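Local coordinates for protein type III restriction-modification enzyme EcoP15I Mod subunit (Escherichia coli, PDB 4ZCF) that methylates the second adenine of the DNA site 5'-CAGCAG-3' at N6 using S-adenosyl-L-methionine, and joins the Res subunit to restrict DNA, at residues 35-38 with 39-43; 61-64 with 65-69; 617-620 with 621-624. One frame throughout, in Å; residues are numbered along the deposited sequence.

Contact 1: residues 35-38 with 39-43; sequences FIQE and KLLEI
Phe-35 meets Leu-40 where the chain turns into helix 37-44: CZ of the Phe-35 ring approaches Leu-40 CB obliquely at 4.2 Å. The ring reaches there because its CG stands anti to the backbone N (chi1 -173°), which carries the ring's far end to Leu-40, a fitting place for a large apolar residue. Ile-36 comes next, and its carbonyl O receives the N-H of Lys-39 at 3.2 Å. Ile-36 CG2 runs beside the lysine chain, 3.8 Å from Lys-39 CG, so the long methylene stem is used as an apolar surface before the ammonium group leaves to form a salt bridge with Glu-213 of the second subunit. Gln-37 starts the regular i to i+4 pattern: its O takes the N-H of Leu-41. The side chains of Gln-37 and Leu-41 also cross at a slant, and Gln-37 OE1 lies 3.4 Å from Leu-41 CD1. Glu-38 likewise bonds through its O to Glu-42 N at 3.0 Å. The carboxylates of these two residues are 4.4 Å apart, from Glu-38 OE2 to Glu-42 OE1, a like-charged pair probably tolerable because both side chains are exposed; Arg-45, in a long, weak ion pair with Glu-38 OE2, would probably offset some of the repulsion. The short helix follows helix 14-24 and lies against the connecting loop, where Cys-28 touches Lys-39 and Leu-40, while Leu-41 packs on Phe-35 of the second subunit, placing this turn at the dimer interface.

Contact 2: residues 61-64 with 65-69; sequences LGKS and YARLL
Gly-62 O accepts the N-H of Ala-66 at 2.7 Å, and the same i to i+4 spacing repeats from Lys-63 O to Arg-67 N and from Ser-64 O to Leu-68 N, setting the first turns of helix 63-71. Gly-62 holds the N-cap with a positive phi of 118°, a backbone shape that glycine adopts readily and a side chain would hinder. Ala-66, its methyl CB 3.4 Å from Gly-62 O, is small enough for Tyr-179 and Pro-180 of helix 171-188 to pack against it. Arg-67 turns back on its own helix: its chain bends at chi3 (-85°), so that one face of the Arg-67 guanidinium covers Ser-64 CA, which stands 3.5 Å above the group's plane, offset toward its rim. Arg-67 NH2 lies 3.5 Å from Ser-64 CB, while the aliphatic Arg-67 CG rests 3.4 Å from Lys-63 O. With an alanine here, Ser-64 CA and CB would probably lose the flat group lying over them, opening a gap beside the first turn. Tyr-65 has other partners: CD1 of Leu-69, one turn later, sits over a face of its ring near the rim, and its OH bonds to Asp-137. Ser-64 OG bonds to Glu-156 in helix 154-164, and Lys-63 NZ to Leu-58 O, the lysine side chain passing about 5 Å from a bound manganese ion. Within the turn, then, side chains meet through van der Waals contact, with the guanidinium laid over backbone, whereas the polar ends of Lys-63, Ser-64 and Tyr-65 tie the helix to other parts of the subunit, as suits a largely buried element.

Contact 3: residues 617-620 with 621-624; sequences SAKQ and MELN
Lys-619, bent at chi2 (86°) and again at chi4, comes alongside Glu-622, whose CG is anti to its backbone N (chi1 -171°) and whose chain runs out extended. They form an i to i+3 pair on the opening turn of helix 618-629, in a C-terminal domain where helices accompany a mixed sheet. The lysine presents methylene rather than charge: Lys-619 CE lies 3.3 Å from Glu-622 OE1, while Lys-619 NZ stays 4.3 Å from that oxygen, beyond a salt bridge, and makes a weak hydrogen bond to Phe-585 O; the opposite charges probably still attract. The other carboxylate oxygen, OE2, bonds to Ser-587 OG at the start of helix 587-598, which gives the acid a polar partner in a buried position. Leu-623 packs on the same helix at Leu-590 and on the sheet at Leu-640, as an apolar branch should. Along the backbone, Glu-622 N donates to Ala-618 O at 3.0 Å and Leu-623 N to Lys-619 O at 2.9 Å. Met-621 packs on Phe-691 of the Res chain, a pliable apolar residue suited to an interface, while Ser-617 OG bonds to Glu-688 of that chain. Ser-617 O takes the N-H of Met-621 at 2.8 Å, with Met-621 CB 3.5 Å from the same oxygen.

In the fold
All three contacts are opening turns of separate helices, with no secondary-structure element in common. Contact 1 is partly buried, far from the chain's centre, and its chemistry suits a subunit boundary: charged ends outward or across to the second Mod copy, apolar groups against a loop and that second copy. Contact 2, its centre about 22 Å from that of contact 1, is buried among helices of the same chain, so its polar side chains mostly find partners there. Contact 3, with its centre about 67 Å from that of contact 1, belongs to the C-terminal domain; it too is buried, but partly by the Res chain, so its polar groups are shared between two proteins.

Contact 1: residues 35-38 with 39-43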
ATOM      1  N   PHE A  35       7.716 -30.220 -16.252  1.00 47.39           N
ATOM      2  CA  PHE A  35       8.394 -29.443 -17.290  1.00 46.37           C
ATOM      3  C   PHE A  35       7.699 -28.178 -17.780  1.00 50.17           C
ATOM      4  O   PHE A  35       6.602 -28.251 -18.335  1.00 50.63           O
ATOM      5  CB  PHE A  35       8.772 -30.369 -18.472  1.00 47.86           C
ATOM      6  CG  PHE A  35       9.630 -29.764 -19.557  1.00 48.72           C
ATOM      7  CD1 PHE A  35      10.930 -29.355 -19.291  1.00 51.51           C
ATOM      8  CD2 PHE A  35       9.155 -29.646 -20.851  1.00 51.07           C
ATOM      9  CE1 PHE A  35      11.721 -28.796 -20.287  1.00 52.35           C
ATOM     10  CE2 PHE A  35       9.960 -29.118 -21.859  1.00 54.31           C
ATOM     11  CZ  PHE A  35      11.236 -28.689 -21.568  1.00 52.54           C
ATOM     12  N   ILE A  36       8.376 -27.021 -17.640  1.00 46.08           N
ATOM     13  CA  ILE A  36       7.872 -25.729 -18.123  1.00 45.30           C
ATOM     14  C   ILE A  36       8.430 -25.557 -19.523  1.00 52.10           C
ATOM     15  O   ILE A  36       9.527 -25.020 -19.709  1.00 52.95           O
ATOM     16  CB  ILE A  36       8.172 -24.515 -17.169  1.00 46.86           C
ATOM     17  CG1 ILE A  36       7.713 -24.805 -15.711  1.00 45.99           C
ATOM     18  CG2 ILE A  36       7.544 -23.197 -17.710  1.00 44.14           C
ATOM     19  CD1 ILE A  36       8.574 -24.202 -14.682  1.00 42.50           C
ATOM     20  N   GLN A  37       7.687 -26.063 -20.503  1.00 50.36           N
ATOM     21  CA  GLN A  37       8.052 -26.044 -21.918  1.00 51.56           C
ATOM     22  C   GLN A  37       8.468 -24.660 -22.431  1.00 57.79           C
ATOM     23  O   GLN A  37       9.496 -24.549 -23.110  1.00 57.62           O
ATOM     24  CB  GLN A  37       6.906 -26.619 -22.752  1.00 53.10           C
ATOM     25  CG  GLN A  37       7.357 -27.331 -24.008  1.00 70.25           C
ATOM     26  CD  GLN A  37       6.288 -27.311 -25.074  1.00 88.54           C
ATOM     27  OE1 GLN A  37       6.536 -26.914 -26.224  1.00 83.24           O
ATOM     28  NE2 GLN A  37       5.082 -27.758 -24.722  1.00 76.80           N
ATOM     29  N   GLU A  38       7.700 -23.602 -22.070  1.00 55.75           N
ATOM     30  CA  GLU A  38       7.985 -22.238 -22.519  1.00 55.68           C
ATOM     31  C   GLU A  38       9.285 -21.620 -22.022  1.00 60.72           C
ATOM     32  O   GLU A  38       9.886 -20.815 -22.751  1.00 61.24           O
ATOM     33  CB  GLU A  38       6.792 -21.304 -22.345  1.00 57.04           C
ATOM     34  CG  GLU A  38       6.034 -21.053 -23.646  1.00 70.80           C
ATOM     35  CD  GLU A  38       6.679 -20.203 -24.734  1.00 95.60           C
ATOM     36  OE1 GLU A  38       5.984 -19.925 -25.739  1.00 98.71           O
ATOM     37  OE2 GLU A  38       7.862 -19.810 -24.593  1.00 81.84           O
ATOM     38  N   LYS A  39       9.753 -22.021 -20.822  1.00 55.69           N
ATOM     39  CA  LYS A  39      11.002 -21.483 -20.291  1.00 54.98           C
ATOM     40  C   LYS A  39      12.244 -21.910 -21.083  1.00 60.25           C
ATOM     41  O   LYS A  39      13.136 -21.089 -21.290  1.00 59.24           O
ATOM     42  CB  LYS A  39      11.124 -21.653 -18.765  1.00 56.00           C
ATOM     43  CG  LYS A  39      10.338 -20.575 -18.004  1.00 54.75           C
ATOM     44  CD  LYS A  39      10.648 -20.494 -16.510  1.00 51.73           C
ATOM     45  CE  LYS A  39      10.426 -19.092 -15.985  1.00 69.36           C
ATOM     46  NZ  LYS A  39      10.544 -18.999 -14.496  1.00 84.40           N
ATOM     47  N   LEU A  40      12.273 -23.163 -21.585  1.00 59.14           N
ATOM     48  CA  LEU A  40      13.380 -23.657 -22.419  1.00 59.29           C
ATOM     49  C   LEU A  40      13.267 -23.074 -23.821  1.00 63.04           C
ATOM     50  O   LEU A  40      14.282 -22.669 -24.378  1.00 61.76           O
ATOM     51  CB  LEU A  40      13.440 -25.192 -22.462  1.00 59.48           C
ATOM     52  CG  LEU A  40      14.643 -25.793 -23.204  1.00 64.00           C
ATOM     53  CD1 LEU A  40      15.731 -26.204 -22.239  1.00 63.89           C
ATOM     54  CD2 LEU A  40      14.218 -26.969 -24.061  1.00 65.93           C
ATOM     55  N   LEU A  41      12.034 -22.980 -24.368  1.00 62.12           N
ATOM     56  CA  LEU A  41      11.797 -22.389 -25.693  1.00 63.28           C
ATOM     57  C   LEU A  41      12.246 -20.929 -25.772  1.00 67.51           C
ATOM     58  O   LEU A  41      12.876 -20.560 -26.757  1.00 67.75           O
ATOM     59  CB  LEU A  41      10.341 -22.549 -26.173  1.00 63.92           C
ATOM     60  CG  LEU A  41       9.853 -23.979 -26.488  1.00 69.70           C
ATOM     61  CD1 LEU A  41       8.336 -24.015 -26.629  1.00 70.21           C
ATOM     62  CD2 LEU A  41      10.486 -24.528 -27.766  1.00 72.87           C
ATOM     63  N   GLU A  42      11.992 -20.118 -24.723  1.00 64.05           N
ATOM     64  CA  GLU A  42      12.448 -18.721 -24.711  1.00 63.43           C
ATOM     65  C   GLU A  42      13.983 -18.602 -24.673  1.00 65.18           C
ATOM     66  O   GLU A  42      14.521 -17.635 -25.222  1.00 65.85           O
ATOM     67  CB  GLU A  42      11.710 -17.841 -23.674  1.00 64.97           C
ATOM     68  CG  GLU A  42      11.970 -18.186 -22.215  1.00 81.44           C
ATOM     69  CD  GLU A  42      11.067 -17.519 -21.192  1.00104.40           C
ATOM     70  OE1 GLU A  42       9.824 -17.590 -21.348  1.00 94.51           O
ATOM     71  OE2 GLU A  42      11.604 -16.984 -20.194  1.00 94.25           O
ATOM     72  N   ILE A  43      14.683 -19.628 -24.114  1.00 59.40           N
ATOM     73  CA  ILE A  43      16.157 -19.717 -24.065  1.00 58.37           C
ATOM     74  C   ILE A  43      16.697 -20.002 -25.478  1.00 64.86           C
ATOM     75  O   ILE A  43      17.622 -19.322 -25.940  1.00 65.12           O
ATOM     76  CB  ILE A  43      16.663 -20.742 -22.998  1.00 60.09           C
ATOM     77  CG1 ILE A  43      16.440 -20.197 -21.556  1.00 58.64           C
ATOM     78  CG2 ILE A  43      18.145 -21.144 -23.237  1.00 60.41           C
ATOM     79  CD1 ILE A  43      16.495 -21.197 -20.443  1.00 49.12           C
TER

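Contact 2: residues 61-64 with 65-69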
ATOM      1  N   LEU A  61       0.283 -15.548 -17.305  1.00 41.35           N
ATOM      2  CA  LEU A  61      -0.788 -15.827 -18.288  1.00 41.77           C
ATOM      3  C   LEU A  61      -2.091 -15.846 -17.481  1.00 47.09           C
ATOM      4  O   LEU A  61      -2.221 -16.653 -16.546  1.00 48.22           O
ATOM      5  CB  LEU A  61      -0.546 -17.200 -18.971  1.00 42.04           C
ATOM      6  CG  LEU A  61      -1.654 -17.773 -19.900  1.00 47.41           C
ATOM      7  CD1 LEU A  61      -1.684 -17.053 -21.252  1.00 47.41           C
ATOM      8  CD2 LEU A  61      -1.496 -19.295 -20.092  1.00 48.10           C
ATOM      9  N   GLY A  62      -2.996 -14.912 -17.792  1.00 42.24           N
ATOM     10  CA  GLY A  62      -4.238 -14.746 -17.040  1.00 41.17           C
ATOM     11  C   GLY A  62      -4.351 -13.388 -16.369  1.00 43.71           C
ATOM     12  O   GLY A  62      -5.398 -13.066 -15.799  1.00 43.00           O
ATOM     13  N   LYS A  63      -3.281 -12.560 -16.459  1.00 39.32           N
ATOM     14  CA  LYS A  63      -3.258 -11.198 -15.942  1.00 38.81           C
ATOM     15  C   LYS A  63      -4.316 -10.364 -16.654  1.00 42.62           C
ATOM     16  O   LYS A  63      -5.022  -9.600 -15.991  1.00 41.72           O
ATOM     17  CB  LYS A  63      -1.859 -10.569 -16.106  1.00 40.84           C
ATOM     18  CG  LYS A  63      -1.685  -9.275 -15.326  1.00 46.24           C
ATOM     19  CD  LYS A  63      -0.228  -8.839 -15.189  1.00 59.34           C
ATOM     20  CE  LYS A  63      -0.149  -7.499 -14.475  1.00 74.23           C
ATOM     21  NZ  LYS A  63       1.224  -7.178 -14.005  1.00 86.16           N
ATOM     22  N   SER A  64      -4.425 -10.514 -18.004  1.00 39.49           N
ATOM     23  CA  SER A  64      -5.421  -9.810 -18.831  1.00 39.68           C
ATOM     24  C   SER A  64      -6.830 -10.280 -18.507  1.00 45.27           C
ATOM     25  O   SER A  64      -7.755  -9.467 -18.544  1.00 46.08           O
ATOM     26  CB  SER A  64      -5.120  -9.947 -20.327  1.00 42.82           C
ATOM     27  OG  SER A  64      -4.778 -11.266 -20.728  1.00 51.23           O
ATOM     28  N   TYR A  65      -6.979 -11.588 -18.171  1.00 42.12           N
ATOM     29  CA  TYR A  65      -8.212 -12.251 -17.742  1.00 42.78           C
ATOM     30  C   TYR A  65      -8.634 -11.751 -16.349  1.00 45.82           C
ATOM     31  O   TYR A  65      -9.829 -11.524 -16.130  1.00 47.99           O
ATOM     32  CB  TYR A  65      -8.036 -13.791 -17.734  1.00 44.85           C
ATOM     33  CG  TYR A  65      -9.301 -14.570 -17.416  1.00 47.42           C
ATOM     34  CD1 TYR A  65     -10.260 -14.810 -18.395  1.00 50.12           C
ATOM     35  CD2 TYR A  65      -9.515 -15.105 -16.150  1.00 48.09           C
ATOM     36  CE1 TYR A  65     -11.422 -15.527 -18.111  1.00 51.47           C
ATOM     37  CE2 TYR A  65     -10.659 -15.848 -15.860  1.00 48.84           C
ATOM     38  CZ  TYR A  65     -11.617 -16.048 -16.841  1.00 56.31           C
ATOM     39  OH  TYR A  65     -12.751 -16.778 -16.571  1.00 55.25           O
ATOM     40  N   ALA A  66      -7.672 -11.613 -15.406  1.00 39.42           N
ATOM     41  CA  ALA A  66      -7.921 -11.095 -14.047  1.00 38.10           C
ATOM     42  C   ALA A  66      -8.358  -9.626 -14.103  1.00 40.52           C
ATOM     43  O   ALA A  66      -9.255  -9.236 -13.366  1.00 40.55           O
ATOM     44  CB  ALA A  66      -6.686 -11.250 -13.178  1.00 38.20           C
ATOM     45  N   ARG A  67      -7.765  -8.832 -15.013  1.00 37.39           N
ATOM     46  CA  ARG A  67      -8.129  -7.420 -15.232  1.00 38.43           C
ATOM     47  C   ARG A  67      -9.594  -7.268 -15.750  1.00 42.20           C
ATOM     48  O   ARG A  67     -10.318  -6.367 -15.321  1.00 40.84           O
ATOM     49  CB  ARG A  67      -7.121  -6.729 -16.172  1.00 39.99           C
ATOM     50  CG  ARG A  67      -5.826  -6.316 -15.465  1.00 57.92           C
ATOM     51  CD  ARG A  67      -4.933  -5.413 -16.306  1.00 76.18           C
ATOM     52  NE  ARG A  67      -4.064  -6.166 -17.218  1.00 89.23           N
ATOM     53  CZ  ARG A  67      -4.271  -6.304 -18.528  1.00105.79           C
ATOM     54  NH1 ARG A  67      -5.320  -5.729 -19.108  1.00 91.15           N
ATOM     55  NH2 ARG A  67      -3.428  -7.013 -19.267  1.00 90.95           N
ATOM     56  N   LEU A  68     -10.017  -8.185 -16.637  1.00 39.56           N
ATOM     57  CA  LEU A  68     -11.357  -8.276 -17.215  1.00 39.53           C
ATOM     58  C   LEU A  68     -12.378  -8.602 -16.114  1.00 43.46           C
ATOM     59  O   LEU A  68     -13.340  -7.849 -15.926  1.00 41.96           O
ATOM     60  CB  LEU A  68     -11.364  -9.372 -18.301  1.00 39.57           C
ATOM     61  CG  LEU A  68     -12.700  -9.661 -18.984  1.00 43.96           C
ATOM     62  CD1 LEU A  68     -13.291  -8.393 -19.649  1.00 43.99           C
ATOM     63  CD2 LEU A  68     -12.546 -10.763 -19.966  1.00 44.95           C
ATOM     64  N   LEU A  69     -12.128  -9.710 -15.373  1.00 40.84           N
ATOM     65  CA  LEU A  69     -12.906 -10.197 -14.229  1.00 41.35           C
ATOM     66  C   LEU A  69     -13.275  -9.114 -13.234  1.00 46.39           C
ATOM     67  O   LEU A  69     -14.339  -9.214 -12.635  1.00 48.63           O
ATOM     68  CB  LEU A  69     -12.112 -11.289 -13.495  1.00 41.73           C
ATOM     69  CG  LEU A  69     -12.602 -12.744 -13.581  1.00 46.72           C
ATOM     70  CD1 LEU A  69     -13.022 -13.134 -15.008  1.00 47.57           C
ATOM     71  CD2 LEU A  69     -11.542 -13.700 -13.038  1.00 45.96           C
TER

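Contact 3: residues 617-620 with 621-624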
ATOM      1  N   SER A 617     -47.794   5.735 -17.843  1.00 54.11           N
ATOM      2  CA  SER A 617     -47.234   6.936 -18.480  1.00 53.85           C
ATOM      3  C   SER A 617     -47.933   8.228 -18.046  1.00 58.25           C
ATOM      4  O   SER A 617     -47.247   9.189 -17.690  1.00 56.99           O
ATOM      5  CB  SER A 617     -47.196   6.815 -20.001  1.00 55.62           C
ATOM      6  OG  SER A 617     -46.299   5.821 -20.469  1.00 58.68           O
ATOM      7  N   ALA A 618     -49.287   8.251 -18.064  1.00 56.79           N
ATOM      8  CA  ALA A 618     -50.103   9.401 -17.621  1.00 57.60           C
ATOM      9  C   ALA A 618     -49.861   9.727 -16.127  1.00 62.48           C
ATOM     10  O   ALA A 618     -49.743  10.899 -15.763  1.00 61.31           O
ATOM     11  CB  ALA A 618     -51.582   9.127 -17.871  1.00 58.51           C
ATOM     12  N   LYS A 619     -49.761   8.676 -15.281  1.00 60.85           N
ATOM     13  CA  LYS A 619     -49.465   8.789 -13.852  1.00 61.03           C
ATOM     14  C   LYS A 619     -47.979   9.110 -13.669  1.00 65.94           C
ATOM     15  O   LYS A 619     -47.627   9.868 -12.763  1.00 66.61           O
ATOM     16  CB  LYS A 619     -49.867   7.509 -13.097  1.00 62.95           C
ATOM     17  CG  LYS A 619     -50.937   7.754 -12.033  1.00 79.03           C
ATOM     18  CD  LYS A 619     -52.364   7.705 -12.607  1.00 89.86           C
ATOM     19  CE  LYS A 619     -53.348   8.584 -11.870  1.00 97.39           C
ATOM     20  NZ  LYS A 619     -53.701   8.054 -10.527  1.00106.74           N
ATOM     21  N   GLN A 620     -47.121   8.551 -14.559  1.00 61.84           N
ATOM     22  CA  GLN A 620     -45.666   8.750 -14.635  1.00 61.00           C
ATOM     23  C   GLN A 620     -45.369  10.251 -14.875  1.00 67.85           C
ATOM     24  O   GLN A 620     -44.541  10.831 -14.169  1.00 67.63           O
ATOM     25  CB  GLN A 620     -45.110   7.849 -15.758  1.00 61.45           C
ATOM     26  CG  GLN A 620     -43.627   7.525 -15.727  1.00 53.16           C
ATOM     27  CD  GLN A 620     -43.276   6.239 -16.445  1.00 64.52           C
ATOM     28  OE1 GLN A 620     -43.985   5.231 -16.383  1.00 61.83           O
ATOM     29  NE2 GLN A 620     -42.136   6.221 -17.116  1.00 62.46           N
ATOM     30  N   MET A 621     -46.112  10.893 -15.812  1.00 67.45           N
ATOM     31  CA  MET A 621     -46.017  12.333 -16.141  1.00 68.00           C
ATOM     32  C   MET A 621     -46.602  13.185 -15.021  1.00 71.71           C
ATOM     33  O   MET A 621     -46.083  14.267 -14.726  1.00 72.14           O
ATOM     34  CB  MET A 621     -46.794  12.638 -17.428  1.00 70.59           C
ATOM     35  CG  MET A 621     -45.947  12.652 -18.667  1.00 74.59           C
ATOM     36  SD  MET A 621     -46.918  12.306 -20.159  1.00 79.02           S
ATOM     37  CE  MET A 621     -47.947  13.779 -20.249  1.00 75.59           C
ATOM     38  N   GLU A 622     -47.712  12.711 -14.430  1.00 67.81           N
ATOM     39  CA  GLU A 622     -48.432  13.360 -13.338  1.00 67.67           C
ATOM     40  C   GLU A 622     -47.521  13.523 -12.124  1.00 71.70           C
ATOM     41  O   GLU A 622     -47.541  14.584 -11.503  1.00 71.59           O
ATOM     42  CB  GLU A 622     -49.671  12.533 -12.983  1.00 69.05           C
ATOM     43  CG  GLU A 622     -50.627  13.192 -12.007  1.00 78.00           C
ATOM     44  CD  GLU A 622     -51.834  12.343 -11.659  1.00 89.36           C
ATOM     45  OE1 GLU A 622     -52.324  11.605 -12.546  1.00 76.27           O
ATOM     46  OE2 GLU A 622     -52.299  12.432 -10.498  1.00 74.02           O
ATOM     47  N   LEU A 623     -46.705  12.487 -11.808  1.00 68.02           N
ATOM     48  CA  LEU A 623     -45.755  12.507 -10.688  1.00 67.49           C
ATOM     49  C   LEU A 623     -44.671  13.552 -10.911  1.00 70.24           C
ATOM     50  O   LEU A 623     -44.296  14.239  -9.967  1.00 70.23           O
ATOM     51  CB  LEU A 623     -45.109  11.125 -10.474  1.00 67.40           C
ATOM     52  CG  LEU A 623     -45.218  10.520  -9.076  1.00 71.39           C
ATOM     53  CD1 LEU A 623     -44.779   9.082  -9.091  1.00 71.05           C
ATOM     54  CD2 LEU A 623     -44.399  11.306  -8.052  1.00 73.73           C
ATOM     55  N   ASN A 624     -44.190  13.686 -12.158  1.00 66.43           N
ATOM     56  CA  ASN A 624     -43.167  14.653 -12.535  1.00 66.43           C
ATOM     57  C   ASN A 624     -43.672  16.096 -12.389  1.00 71.58           C
ATOM     58  O   ASN A 624     -43.069  16.869 -11.637  1.00 71.05           O
ATOM     59  CB  ASN A 624     -42.630  14.364 -13.950  1.00 65.46           C
ATOM     60  CG  ASN A 624     -41.526  15.298 -14.412  1.00 80.56           C
ATOM     61  OD1 ASN A 624     -40.533  15.546 -13.708  1.00 70.50           O
ATOM     62  ND2 ASN A 624     -41.652  15.795 -15.635  1.00 70.99           N
TER